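PDB 5MQO: Non-reducing end beta-L-arabinofuranosidase from Bacteroides thetaiotaomicron, which is a family GH127 glycoside hydrolase that probably removes aceric acid from complex plant pectin in a gut bacterium. Local coordinates for residues L373-A378 / N431-S436; V581-A586 / N595-K600; I631-T636 / A644-A649. All coordinates share one frame; numbering follows the deposited sequence.

Contact 1: L373-A378 / N431-S436; sequences LPNSTA and NPLRIS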
ATOM      1  N   LEU A 373      -5.641  -9.303 -17.028  1.00 48.22           N
ATOM      2  CA  LEU A 373      -6.205  -8.829 -15.754  1.00 49.79           C
ATOM      3  C   LEU A 373      -7.549  -9.436 -15.371  1.00 49.74           C
ATOM      4  O   LEU A 373      -8.494  -8.706 -15.115  1.00 54.35           O
ATOM      5  CB  LEU A 373      -6.268  -7.297 -15.761  1.00 50.48           C
ATOM      6  CG  LEU A 373      -4.878  -6.653 -15.938  1.00 51.94           C
ATOM      7  CD1 LEU A 373      -5.001  -5.176 -16.308  1.00 52.76           C
ATOM      8  CD2 LEU A 373      -4.010  -6.849 -14.697  1.00 52.03           C
ATOM      9  N   PRO A 374      -7.624 -10.778 -15.269  1.00 50.91           N
ATOM     10  CA  PRO A 374      -8.870 -11.445 -14.888  1.00 50.41           C
ATOM     11  C   PRO A 374      -9.382 -11.020 -13.509  1.00 49.21           C
ATOM     12  O   PRO A 374      -8.640 -10.524 -12.696  1.00 48.45           O
ATOM     13  CB  PRO A 374      -8.449 -12.918 -14.830  1.00 50.25           C
ATOM     14  CG  PRO A 374      -7.013 -12.872 -14.427  1.00 49.45           C
ATOM     15  CD  PRO A 374      -6.506 -11.751 -15.289  1.00 50.65           C
ATOM     16  N   ASN A 375     -10.639 -11.291 -13.254  1.00 48.28           N
ATOM     17  CA  ASN A 375     -11.351 -10.681 -12.175  1.00 49.21           C
ATOM     18  C   ASN A 375     -11.635 -11.692 -11.079  1.00 48.25           C
ATOM     19  O   ASN A 375     -11.228 -11.479  -9.933  1.00 49.32           O
ATOM     20  CB  ASN A 375     -12.656 -10.102 -12.720  1.00 51.82           C
ATOM     21  CG  ASN A 375     -12.444  -8.840 -13.544  1.00 54.13           C
ATOM     22  OD1 ASN A 375     -12.425  -8.863 -14.781  1.00 52.80           O
ATOM     23  ND2 ASN A 375     -12.317  -7.716 -12.848  1.00 57.97           N
ATOM     24  N   SER A 376     -12.359 -12.762 -11.427  1.00 46.50           N
ATOM     25  CA  SER A 376     -12.676 -13.848 -10.502  1.00 45.74           C
ATOM     26  C   SER A 376     -11.424 -14.534  -9.986  1.00 45.58           C
ATOM     27  O   SER A 376     -11.396 -14.936  -8.826  1.00 50.14           O
ATOM     28  CB  SER A 376     -13.575 -14.921 -11.135  1.00 45.91           C
ATOM     29  OG  SER A 376     -14.798 -14.409 -11.650  1.00 48.21           O
ATOM     30  N   THR A 377     -10.400 -14.675 -10.823  1.00 44.43           N
ATOM     31  CA  THR A 377      -9.197 -15.348 -10.413  1.00 45.38           C
ATOM     32  C   THR A 377      -8.012 -14.420 -10.156  1.00 45.99           C
ATOM     33  O   THR A 377      -6.880 -14.898 -10.075  1.00 48.60           O
ATOM     34  CB  THR A 377      -8.805 -16.437 -11.428  1.00 46.20           C
ATOM     35  OG1 THR A 377      -8.629 -15.842 -12.708  1.00 46.93           O
ATOM     36  CG2 THR A 377      -9.906 -17.510 -11.517  1.00 46.42           C
ATOM     37  N   ALA A 378      -8.240 -13.120  -9.995  1.00 46.90           N
ATOM     38  CA  ALA A 378      -7.162 -12.213  -9.541  1.00 48.31           C
ATOM     39  C   ALA A 378      -6.690 -12.664  -8.179  1.00 50.40           C
ATOM     40  O   ALA A 378      -7.508 -12.879  -7.284  1.00 52.21           O
ATOM     41  CB  ALA A 378      -7.644 -10.784  -9.452  1.00 48.10           C
ATOM     42  N   ASN A 431      -7.432 -10.746  -2.760  1.00 51.87           N
ATOM     43  CA  ASN A 431      -8.294  -9.605  -3.012  1.00 51.09           C
ATOM     44  C   ASN A 431      -8.869  -9.654  -4.439  1.00 49.64           C
ATOM     45  O   ASN A 431      -8.466  -8.868  -5.307  1.00 48.81           O
ATOM     46  CB  ASN A 431      -7.514  -8.320  -2.824  1.00 50.84           C
ATOM     47  CG  ASN A 431      -7.225  -8.053  -1.392  1.00 51.89           C
ATOM     48  OD1 ASN A 431      -8.058  -7.508  -0.666  1.00 54.61           O
ATOM     49  ND2 ASN A 431      -6.060  -8.447  -0.962  1.00 52.32           N
ATOM     50  N   PRO A 432      -9.847 -10.542  -4.671  1.00 47.02           N
ATOM     51  CA  PRO A 432     -10.423 -10.650  -5.999  1.00 46.95           C
ATOM     52  C   PRO A 432     -11.219  -9.410  -6.402  1.00 46.07           C
ATOM     53  O   PRO A 432     -11.631  -8.641  -5.542  1.00 44.29           O
ATOM     54  CB  PRO A 432     -11.353 -11.877  -5.872  1.00 46.18           C
ATOM     55  CG  PRO A 432     -11.785 -11.878  -4.463  1.00 46.60           C
ATOM     56  CD  PRO A 432     -10.672 -11.241  -3.666  1.00 47.52           C
ATOM     57  N   LEU A 433     -11.439  -9.250  -7.706  1.00 46.77           N
ATOM     58  CA  LEU A 433     -12.325  -8.208  -8.223  1.00 46.96           C
ATOM     59  C   LEU A 433     -13.688  -8.709  -8.662  1.00 47.90           C
ATOM     60  O   LEU A 433     -14.418  -7.977  -9.316  1.00 50.15           O
ATOM     61  CB  LEU A 433     -11.641  -7.510  -9.384  1.00 47.70           C
ATOM     62  CG  LEU A 433     -10.643  -6.414  -8.979  1.00 48.58           C
ATOM     63  CD1 LEU A 433      -9.285  -7.018  -8.560  1.00 48.26           C
ATOM     64  CD2 LEU A 433     -10.536  -5.391 -10.130  1.00 47.48           C
ATOM     65  N   ARG A 434     -14.012  -9.956  -8.333  1.00 49.31           N
ATOM     66  CA  ARG A 434     -15.296 -10.577  -8.655  1.00 51.70           C
ATOM     67  C   ARG A 434     -15.514 -11.865  -7.843  1.00 53.56           C
ATOM     68  O   ARG A 434     -14.607 -12.721  -7.744  1.00 56.29           O
ATOM     69  CB  ARG A 434     -15.421 -10.911 -10.175  1.00 51.62           C
ATOM     70  CG  ARG A 434     -16.799 -11.412 -10.618  1.00 50.64           C
ATOM     71  CD  ARG A 434     -17.115 -11.238 -12.098  1.00 51.08           C
ATOM     72  NE  ARG A 434     -16.783  -9.914 -12.656  1.00 53.26           N
ATOM     73  CZ  ARG A 434     -16.402  -9.663 -13.931  1.00 56.26           C
ATOM     74  NH1 ARG A 434     -16.275 -10.625 -14.868  1.00 58.42           N
ATOM     75  NH2 ARG A 434     -16.120  -8.414 -14.288  1.00 56.70           N
ATOM     76  N   ILE A 435     -16.709 -11.994  -7.264  1.00 53.71           N
ATOM     77  CA  ILE A 435     -17.196 -13.276  -6.765  1.00 55.07           C
ATOM     78  C   ILE A 435     -18.462 -13.596  -7.528  1.00 52.68           C
ATOM     79  O   ILE A 435     -19.402 -12.821  -7.502  1.00 53.09           O
ATOM     80  CB  ILE A 435     -17.545 -13.237  -5.251  1.00 57.19           C
ATOM     81  CG1 ILE A 435     -16.333 -12.809  -4.408  1.00 58.78           C
ATOM     82  CG2 ILE A 435     -18.087 -14.586  -4.782  1.00 57.38           C
ATOM     83  CD1 ILE A 435     -15.245 -13.853  -4.284  1.00 60.05           C
ATOM     84  N   SER A 436     -18.490 -14.752  -8.166  1.00 52.08           N
ATOM     85  CA  SER A 436     -19.698 -15.261  -8.791  1.00 54.26           C
ATOM     86  C   SER A 436     -20.065 -16.575  -8.146  1.00 54.24           C
ATOM     87  O   SER A 436     -19.252 -17.476  -8.105  1.00 56.12           O
ATOM     88  CB  SER A 436     -19.440 -15.486 -10.276  1.00 55.10           C
ATOM     89  OG  SER A 436     -20.419 -16.340 -10.851  1.00 58.37           O
TER
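The carbonyl oxygen N375 O takes two backbone donors. L433 N comes from across the contact, at 3.2 Å from N375 O. A378 N gives a weak bond from within its own segment, at 3.4 Å from N375 O. The second bond closes a type I beta turn from N375 to A378. The turn thus sits against the start of the short strand 434-435, which pairs with strand 690-697. Next to it, S376 CA points a C-H almost straight at R434 O, 3.6 Å away.

R434 and N375 carry most of the side-chain packing. The arginine CG is anti to the backbone N (chi1 -173°), and the chain bends further out, which brings the guanidinium back over N375. N375 CB lies 4.0 Å above the guanidinium plane, over its centre. The N375 amide stacks on the same group, the two planes only 14° apart. On the aliphatic part of the arginine, S376 OG rests 3.7 Å from R434 CG. Two of the arginine nitrogens bond elsewhere: NE to T691 OG1, and NH2 weakly to W693 O and Q596 OE1. R434 therefore ties the 373-378 loop to strands 596-601 and 690-697 of the sheet that strand 434-435 itself joins. With an alanine at R434, T691 would probably lose its NE partner and the N375 amide would be left without the flat group that steadies it.

L433 also pairs by backbone with V692, and P432 O accepts a bond from Y679 OH. Where the turn ends, A378 CB touches L433 CD1 at 4.2 Å.

Contact 2: V581-A586 / N595-K600; sequences VCLLEA and NQVVVK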
ATOM      1  N   VAL A 581     -18.328  11.775  -9.801  1.00 56.61           N
ATOM      2  CA  VAL A 581     -18.357  10.332 -10.041  1.00 55.35           C
ATOM      3  C   VAL A 581     -17.716  10.124 -11.386  1.00 55.96           C
ATOM      4  O   VAL A 581     -18.041  10.849 -12.318  1.00 54.43           O
ATOM      5  CB  VAL A 581     -19.802   9.796 -10.049  1.00 56.45           C
ATOM      6  CG1 VAL A 581     -19.915   8.450 -10.742  1.00 57.27           C
ATOM      7  CG2 VAL A 581     -20.341   9.702  -8.632  1.00 56.77           C
ATOM      8  N   CYS A 582     -16.788   9.164 -11.470  1.00 57.85           N
ATOM      9  CA  CYS A 582     -16.119   8.808 -12.733  1.00 59.81           C
ATOM     10  C   CYS A 582     -16.408   7.406 -13.170  1.00 57.05           C
ATOM     11  O   CYS A 582     -16.473   6.498 -12.339  1.00 53.78           O
ATOM     12  CB  CYS A 582     -14.611   8.943 -12.644  1.00 60.44           C
ATOM     13  SG  CYS A 582     -14.205  10.654 -12.775  1.00 70.44           S
ATOM     14  N   LEU A 583     -16.545   7.260 -14.489  1.00 55.74           N
ATOM     15  CA  LEU A 583     -16.675   5.977 -15.141  1.00 55.57           C
ATOM     16  C   LEU A 583     -15.397   5.791 -15.926  1.00 54.83           C
ATOM     17  O   LEU A 583     -15.049   6.656 -16.710  1.00 55.74           O
ATOM     18  CB  LEU A 583     -17.893   5.970 -16.065  1.00 56.60           C
ATOM     19  CG  LEU A 583     -19.226   5.606 -15.390  1.00 58.28           C
ATOM     20  CD1 LEU A 583     -19.524   6.465 -14.167  1.00 59.54           C
ATOM     21  CD2 LEU A 583     -20.361   5.714 -16.395  1.00 58.96           C
ATOM     22  N   LEU A 584     -14.689   4.682 -15.707  1.00 53.57           N
ATOM     23  CA  LEU A 584     -13.412   4.460 -16.339  1.00 53.66           C
ATOM     24  C   LEU A 584     -13.525   3.246 -17.228  1.00 52.92           C
ATOM     25  O   LEU A 584     -14.204   2.293 -16.861  1.00 51.97           O
ATOM     26  CB  LEU A 584     -12.323   4.221 -15.283  1.00 56.25           C
ATOM     27  CG  LEU A 584     -11.753   5.416 -14.499  1.00 57.77           C
ATOM     28  CD1 LEU A 584     -12.799   6.025 -13.594  1.00 59.37           C
ATOM     29  CD2 LEU A 584     -10.575   4.984 -13.650  1.00 57.87           C
ATOM     30  N   GLU A 585     -12.837   3.276 -18.375  1.00 52.05           N
ATOM     31  CA  GLU A 585     -12.656   2.098 -19.238  1.00 51.91           C
ATOM     32  C   GLU A 585     -11.165   1.733 -19.260  1.00 50.72           C
ATOM     33  O   GLU A 585     -10.313   2.513 -18.815  1.00 47.62           O
ATOM     34  CB  GLU A 585     -13.132   2.383 -20.665  1.00 54.11           C
ATOM     35  CG  GLU A 585     -12.139   3.238 -21.461  1.00 58.13           C
ATOM     36  CD  GLU A 585     -12.679   3.786 -22.761  1.00 60.49           C
ATOM     37  OE1 GLU A 585     -13.373   3.036 -23.464  1.00 62.66           O
ATOM     38  OE2 GLU A 585     -12.384   4.962 -23.079  1.00 65.17           O
ATOM     39  N   ALA A 586     -10.848   0.572 -19.831  1.00 48.96           N
ATOM     40  CA  ALA A 586      -9.476   0.086 -19.820  1.00 49.51           C
ATOM     41  C   ALA A 586      -8.992  -0.170 -21.231  1.00 51.46           C
ATOM     42  O   ALA A 586      -9.777  -0.333 -22.190  1.00 53.89           O
ATOM     43  CB  ALA A 586      -9.342  -1.173 -18.972  1.00 48.39           C
ATOM     44  N   ASN A 595     -14.916  -3.554 -22.869  1.00 51.67           N
ATOM     45  CA  ASN A 595     -16.289  -3.040 -22.877  1.00 52.91           C
ATOM     46  C   ASN A 595     -17.063  -3.057 -21.529  1.00 52.23           C
ATOM     47  O   ASN A 595     -18.278  -3.308 -21.456  1.00 50.89           O
ATOM     48  CB  ASN A 595     -17.088  -3.765 -23.969  1.00 52.06           C
ATOM     49  CG  ASN A 595     -18.206  -2.916 -24.509  1.00 50.03           C
ATOM     50  OD1 ASN A 595     -18.048  -1.706 -24.679  1.00 47.63           O
ATOM     51  ND2 ASN A 595     -19.346  -3.532 -24.745  1.00 49.92           N
ATOM     52  N   GLN A 596     -16.336  -2.759 -20.471  1.00 52.44           N
ATOM     53  CA  GLN A 596     -16.886  -2.761 -19.128  1.00 51.82           C
ATOM     54  C   GLN A 596     -16.385  -1.503 -18.459  1.00 51.04           C
ATOM     55  O   GLN A 596     -15.438  -0.842 -18.931  1.00 49.14           O
ATOM     56  CB  GLN A 596     -16.471  -4.041 -18.365  1.00 53.21           C
ATOM     57  CG  GLN A 596     -17.130  -5.326 -18.918  1.00 55.25           C
ATOM     58  CD  GLN A 596     -16.417  -6.632 -18.535  1.00 56.14           C
ATOM     59  OE1 GLN A 596     -16.594  -7.142 -17.406  1.00 59.11           O
ATOM     60  NE2 GLN A 596     -15.646  -7.206 -19.485  1.00 54.56           N
ATOM     61  N   VAL A 597     -17.032  -1.156 -17.359  1.00 49.09           N
ATOM     62  CA  VAL A 597     -16.761   0.097 -16.719  1.00 47.32           C
ATOM     63  C   VAL A 597     -16.558  -0.208 -15.257  1.00 48.28           C
ATOM     64  O   VAL A 597     -17.143  -1.151 -14.722  1.00 48.18           O
ATOM     65  CB  VAL A 597     -17.903   1.116 -17.016  1.00 48.08           C
ATOM     66  CG1 VAL A 597     -19.259   0.568 -16.615  1.00 48.29           C
ATOM     67  CG2 VAL A 597     -17.701   2.466 -16.345  1.00 47.91           C
ATOM     68  N   VAL A 598     -15.678   0.580 -14.653  1.00 51.32           N
ATOM     69  CA  VAL A 598     -15.462   0.648 -13.213  1.00 52.92           C
ATOM     70  C   VAL A 598     -15.770   2.088 -12.756  1.00 54.56           C
ATOM     71  O   VAL A 598     -15.440   3.059 -13.464  1.00 52.15           O
ATOM     72  CB  VAL A 598     -14.011   0.300 -12.818  1.00 52.80           C
ATOM     73  CG1 VAL A 598     -12.992   1.212 -13.507  1.00 53.59           C
ATOM     74  CG2 VAL A 598     -13.827   0.388 -11.305  1.00 52.63           C
ATOM     75  N   VAL A 599     -16.365   2.206 -11.565  1.00 55.81           N
ATOM     76  CA  VAL A 599     -16.789   3.486 -11.023  1.00 56.85           C
ATOM     77  C   VAL A 599     -15.840   3.947  -9.930  1.00 55.59           C
ATOM     78  O   VAL A 599     -15.733   3.300  -8.899  1.00 59.22           O
ATOM     79  CB  VAL A 599     -18.199   3.393 -10.386  1.00 59.75           C
ATOM     80  CG1 VAL A 599     -18.627   4.758  -9.860  1.00 62.08           C
ATOM     81  CG2 VAL A 599     -19.222   2.839 -11.369  1.00 59.47           C
ATOM     82  N   LYS A 600     -15.189   5.080 -10.130  1.00 55.25           N
ATOM     83  CA  LYS A 600     -14.446   5.759  -9.057  1.00 54.13           C
ATOM     84  C   LYS A 600     -15.204   7.013  -8.612  1.00 54.29           C
ATOM     85  O   LYS A 600     -16.049   7.543  -9.342  1.00 54.54           O
ATOM     86  CB  LYS A 600     -13.040   6.158  -9.527  1.00 54.11           C
ATOM     87  CG  LYS A 600     -12.086   4.981  -9.776  1.00 55.43           C
ATOM     88  CD  LYS A 600     -10.602   5.355 -10.010  1.00 54.44           C
ATOM     89  CE  LYS A 600      -9.901   5.709  -8.709  1.00 53.48           C
ATOM     90  NZ  LYS A 600      -8.474   6.038  -8.860  1.00 52.53           N
TER
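L583 and V597 pack closely: L583 CB lies 3.5 Å from V597 CG2, a diagonal meeting on one face of the sheet. On the other face L584 CB is 3.6 Å from V598 CG1. That V598 branch sits between its own backbone N and carbonyl carbon (chi1 57°), the crowded position, and this turns it onto the leucine. The K600 methylenes belong to the same packed face, with K600 CD 3.7 Å from L584 CD2. The valines V597, V598 and V599 are buried, and strand 690-697 and strand 604-609 touch them from beyond.

The two segments form an antiparallel beta hairpin in the C-terminal sheet. C582 and K600 are one hydrogen-bonded pair, L584 and V598 the other. C582 N reaches K600 O at 2.8 Å in a nearly straight bond. L584 N meets V598 O at 2.9 Å. L583 and V599 are the non-hydrogen-bonded pair between them.

The loose side begins at the lysine's end, where a bend at chi3 carries the K600 amine away. Past the L584-V598 pair the contact thins; E585 CA only nears Q596 O, at 4.1 Å. The exposed E585 carboxylate has a long, weak ion pair with R698.

Contact 3: I631-T636 / A644-A649; sequences IPKKTT and ALEGKA
A twisted antiparallel beta hairpin, strands 631-637 and 640-651, holds this contact in the GH127 C-terminal region. Over segments 631-636 and 644-649 the directions differ by 133°. Four backbone bonds join the segments. I631 and E646 form one hydrogen-bonded pair, with I631 N to E646 O and E646 N to I631 O both 2.8 Å. K633 and A644 form the other, with K633 N to A644 O and A644 N to K633 O both 3.0 Å. P632 falls in the non-hydrogen-bonded pair with L645, so its missing N-H costs the ladder nothing.

On the face bearing P632 and L645, the L645 CD2 methyl lies 4.0 Å from P632 CA. L645 also packs on V599 and R601 of strand 596-601.

The other face carries I631 and A644 with a charged pair, K633 and E646. These two are diagonal neighbours, and their side chains cross at about a right angle. The lysine bends at chi2 (-126°), passing its methylenes over the end of the extended glutamate, with K633 CD 3.4 Å from E646 OE1. Its amine goes on past the carboxylate: K633 NZ stays 4.4 Å from E646 OE1, too far for a salt bridge. T635 OG1 lies 4.1 Å from A644 CB, the hydroxyl beside a methyl.

The pairing therefore rests on the four backbone bonds, and the K633-E646 charges probably add only a modest attraction.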
ATOM      1  N   ILE A 631     -25.634   9.042  -7.490  1.00 65.64           N
ATOM      2  CA  ILE A 631     -25.841  10.058  -6.450  1.00 66.61           C
ATOM      3  C   ILE A 631     -25.233   9.603  -5.131  1.00 63.58           C
ATOM      4  O   ILE A 631     -25.617   8.553  -4.625  1.00 64.41           O
ATOM      5  CB  ILE A 631     -27.358  10.356  -6.321  1.00 69.01           C
ATOM      6  CG1 ILE A 631     -27.791  11.319  -7.434  1.00 71.51           C
ATOM      7  CG2 ILE A 631     -27.726  10.952  -4.978  1.00 69.55           C
ATOM      8  CD1 ILE A 631     -29.221  11.107  -7.883  1.00 76.40           C
ATOM      9  N   PRO A 632     -24.308  10.392  -4.562  1.00 61.47           N
ATOM     10  CA  PRO A 632     -23.738  10.041  -3.240  1.00 62.83           C
ATOM     11  C   PRO A 632     -24.735  10.154  -2.086  1.00 63.75           C
ATOM     12  O   PRO A 632     -25.553  11.056  -2.078  1.00 68.41           O
ATOM     13  CB  PRO A 632     -22.601  11.053  -3.047  1.00 61.41           C
ATOM     14  CG  PRO A 632     -22.941  12.190  -3.951  1.00 61.71           C
ATOM     15  CD  PRO A 632     -23.734  11.633  -5.104  1.00 61.40           C
ATOM     16  N   LYS A 633     -24.649   9.237  -1.135  1.00 65.12           N
ATOM     17  CA  LYS A 633     -25.537   9.162   0.028  1.00 67.61           C
ATOM     18  C   LYS A 633     -24.758   8.510   1.137  1.00 66.70           C
ATOM     19  O   LYS A 633     -24.310   7.388   0.961  1.00 66.05           O
ATOM     20  CB  LYS A 633     -26.748   8.273  -0.246  1.00 69.54           C
ATOM     21  CG  LYS A 633     -27.799   8.914  -1.119  1.00 76.01           C
ATOM     22  CD  LYS A 633     -29.145   8.869  -0.422  1.00 83.77           C
ATOM     23  CE  LYS A 633     -30.227   9.589  -1.215  1.00 90.03           C
ATOM     24  NZ  LYS A 633     -31.337  10.019  -0.307  1.00 94.41           N
ATOM     25  N   LYS A 634     -24.584   9.187   2.267  1.00 68.01           N
ATOM     26  CA  LYS A 634     -23.925   8.559   3.416  1.00 70.35           C
ATOM     27  C   LYS A 634     -24.780   7.361   3.856  1.00 69.33           C
ATOM     28  O   LYS A 634     -25.994   7.466   3.815  1.00 67.44           O
ATOM     29  CB  LYS A 634     -23.717   9.568   4.555  1.00 73.02           C
ATOM     30  CG  LYS A 634     -22.627  10.616   4.290  1.00 78.46           C
ATOM     31  CD  LYS A 634     -22.537  11.669   5.411  1.00 84.20           C
ATOM     32  CE  LYS A 634     -21.481  12.766   5.203  1.00 85.78           C
ATOM     33  NZ  LYS A 634     -20.058  12.296   5.242  1.00 86.77           N
ATOM     34  N   THR A 635     -24.162   6.211   4.158  1.00 70.25           N
ATOM     35  CA  THR A 635     -24.847   5.077   4.846  1.00 73.55           C
ATOM     36  C   THR A 635     -23.853   4.354   5.767  1.00 74.10           C
ATOM     37  O   THR A 635     -22.665   4.675   5.758  1.00 75.87           O
ATOM     38  CB  THR A 635     -25.543   4.035   3.902  1.00 75.39           C
ATOM     39  OG1 THR A 635     -24.554   3.336   3.147  1.00 74.76           O
ATOM     40  CG2 THR A 635     -26.671   4.677   2.961  1.00 75.00           C
ATOM     41  N   THR A 636     -24.337   3.403   6.572  1.00 73.56           N
ATOM     42  CA  THR A 636     -23.548   2.829   7.682  1.00 72.81           C
ATOM     43  C   THR A 636     -23.325   1.321   7.517  1.00 73.25           C
ATOM     44  O   THR A 636     -24.284   0.597   7.211  1.00 73.00           O
ATOM     45  CB  THR A 636     -24.251   3.077   9.031  1.00 70.62           C
ATOM     46  OG1 THR A 636     -24.425   4.479   9.219  1.00 68.03           O
ATOM     47  CG2 THR A 636     -23.428   2.551  10.173  1.00 71.82           C
ATOM     48  N   ALA A 644     -22.076   5.704  -0.210  1.00 55.01           N
ATOM     49  CA  ALA A 644     -22.558   4.856  -1.308  1.00 57.30           C
ATOM     50  C   ALA A 644     -22.987   5.738  -2.494  1.00 57.08           C
ATOM     51  O   ALA A 644     -23.079   6.945  -2.369  1.00 57.78           O
ATOM     52  CB  ALA A 644     -23.698   3.943  -0.849  1.00 56.77           C
ATOM     53  N   LEU A 645     -23.189   5.129  -3.653  1.00 56.87           N
ATOM     54  CA  LEU A 645     -23.634   5.851  -4.831  1.00 58.67           C
ATOM     55  C   LEU A 645     -24.890   5.128  -5.285  1.00 58.10           C
ATOM     56  O   LEU A 645     -24.879   3.907  -5.418  1.00 57.55           O
ATOM     57  CB  LEU A 645     -22.547   5.856  -5.919  1.00 61.20           C
ATOM     58  CG  LEU A 645     -21.161   6.403  -5.507  1.00 61.67           C
ATOM     59  CD1 LEU A 645     -20.035   5.935  -6.449  1.00 62.15           C
ATOM     60  CD2 LEU A 645     -21.194   7.917  -5.391  1.00 60.74           C
ATOM     61  N   GLU A 646     -25.985   5.870  -5.441  1.00 59.85           N
ATOM     62  CA  GLU A 646     -27.290   5.296  -5.775  1.00 61.04           C
ATOM     63  C   GLU A 646     -27.686   5.769  -7.149  1.00 62.38           C
ATOM     64  O   GLU A 646     -27.456   6.939  -7.501  1.00 63.66           O
ATOM     65  CB  GLU A 646     -28.344   5.740  -4.779  1.00 63.19           C
ATOM     66  CG  GLU A 646     -28.223   5.089  -3.409  1.00 64.68           C
ATOM     67  CD  GLU A 646     -29.199   5.638  -2.374  1.00 66.19           C
ATOM     68  OE1 GLU A 646     -30.077   6.494  -2.706  1.00 64.99           O
ATOM     69  OE2 GLU A 646     -29.066   5.192  -1.214  1.00 67.73           O
ATOM     70  N   GLY A 647     -28.277   4.862  -7.922  1.00 61.92           N
ATOM     71  CA  GLY A 647     -28.716   5.181  -9.268  1.00 62.12           C
ATOM     72  C   GLY A 647     -29.500   4.062  -9.924  1.00 63.79           C
ATOM     73  O   GLY A 647     -29.732   2.987  -9.320  1.00 60.85           O
ATOM     74  N   LYS A 648     -29.893   4.328 -11.170  1.00 65.49           N
ATOM     75  CA  LYS A 648     -30.738   3.435 -11.936  1.00 67.88           C
ATOM     76  C   LYS A 648     -29.921   2.812 -13.065  1.00 67.66           C
ATOM     77  O   LYS A 648     -29.556   3.481 -14.062  1.00 67.22           O
ATOM     78  CB  LYS A 648     -31.946   4.188 -12.483  1.00 71.95           C
ATOM     79  CG  LYS A 648     -32.953   3.276 -13.189  1.00 76.07           C
ATOM     80  CD  LYS A 648     -34.407   3.685 -12.915  1.00 78.90           C
ATOM     81  CE  LYS A 648     -34.822   3.214 -11.526  1.00 77.39           C
ATOM     82  NZ  LYS A 648     -35.979   3.921 -10.947  1.00 75.58           N
ATOM     83  N   ALA A 649     -29.619   1.527 -12.874  1.00 66.33           N
ATOM     84  CA  ALA A 649     -28.868   0.723 -13.831  1.00 64.89           C
ATOM     85  C   ALA A 649     -29.842   0.138 -14.845  1.00 61.29           C
ATOM     86  O   ALA A 649     -31.034   0.137 -14.604  1.00 62.24           O
ATOM     87  CB  ALA A 649     -28.155  -0.386 -13.089  1.00 65.09           C
TER

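In the fold
From the N terminus, contact 1 comes first. It closes a long, mostly helical excursion that includes helices 382-399 and 402-416, and it brings the GH127 catalytic domain onto the C-terminal sheet, to which strand 434-435 adds a short strand. Contact 2 then closes an eight-residue loop, and contact 3 a seven-residue connection that is largely strand. The three follow in series; none nests in or crosses another. All reach the same mixed sheet. Contact 2 touches both others, contact 1 through a polar side-chain meeting and contact 3 through apolar packing. Contacts 1 and 3 do not touch, their nearest atoms being about 15 Å apart.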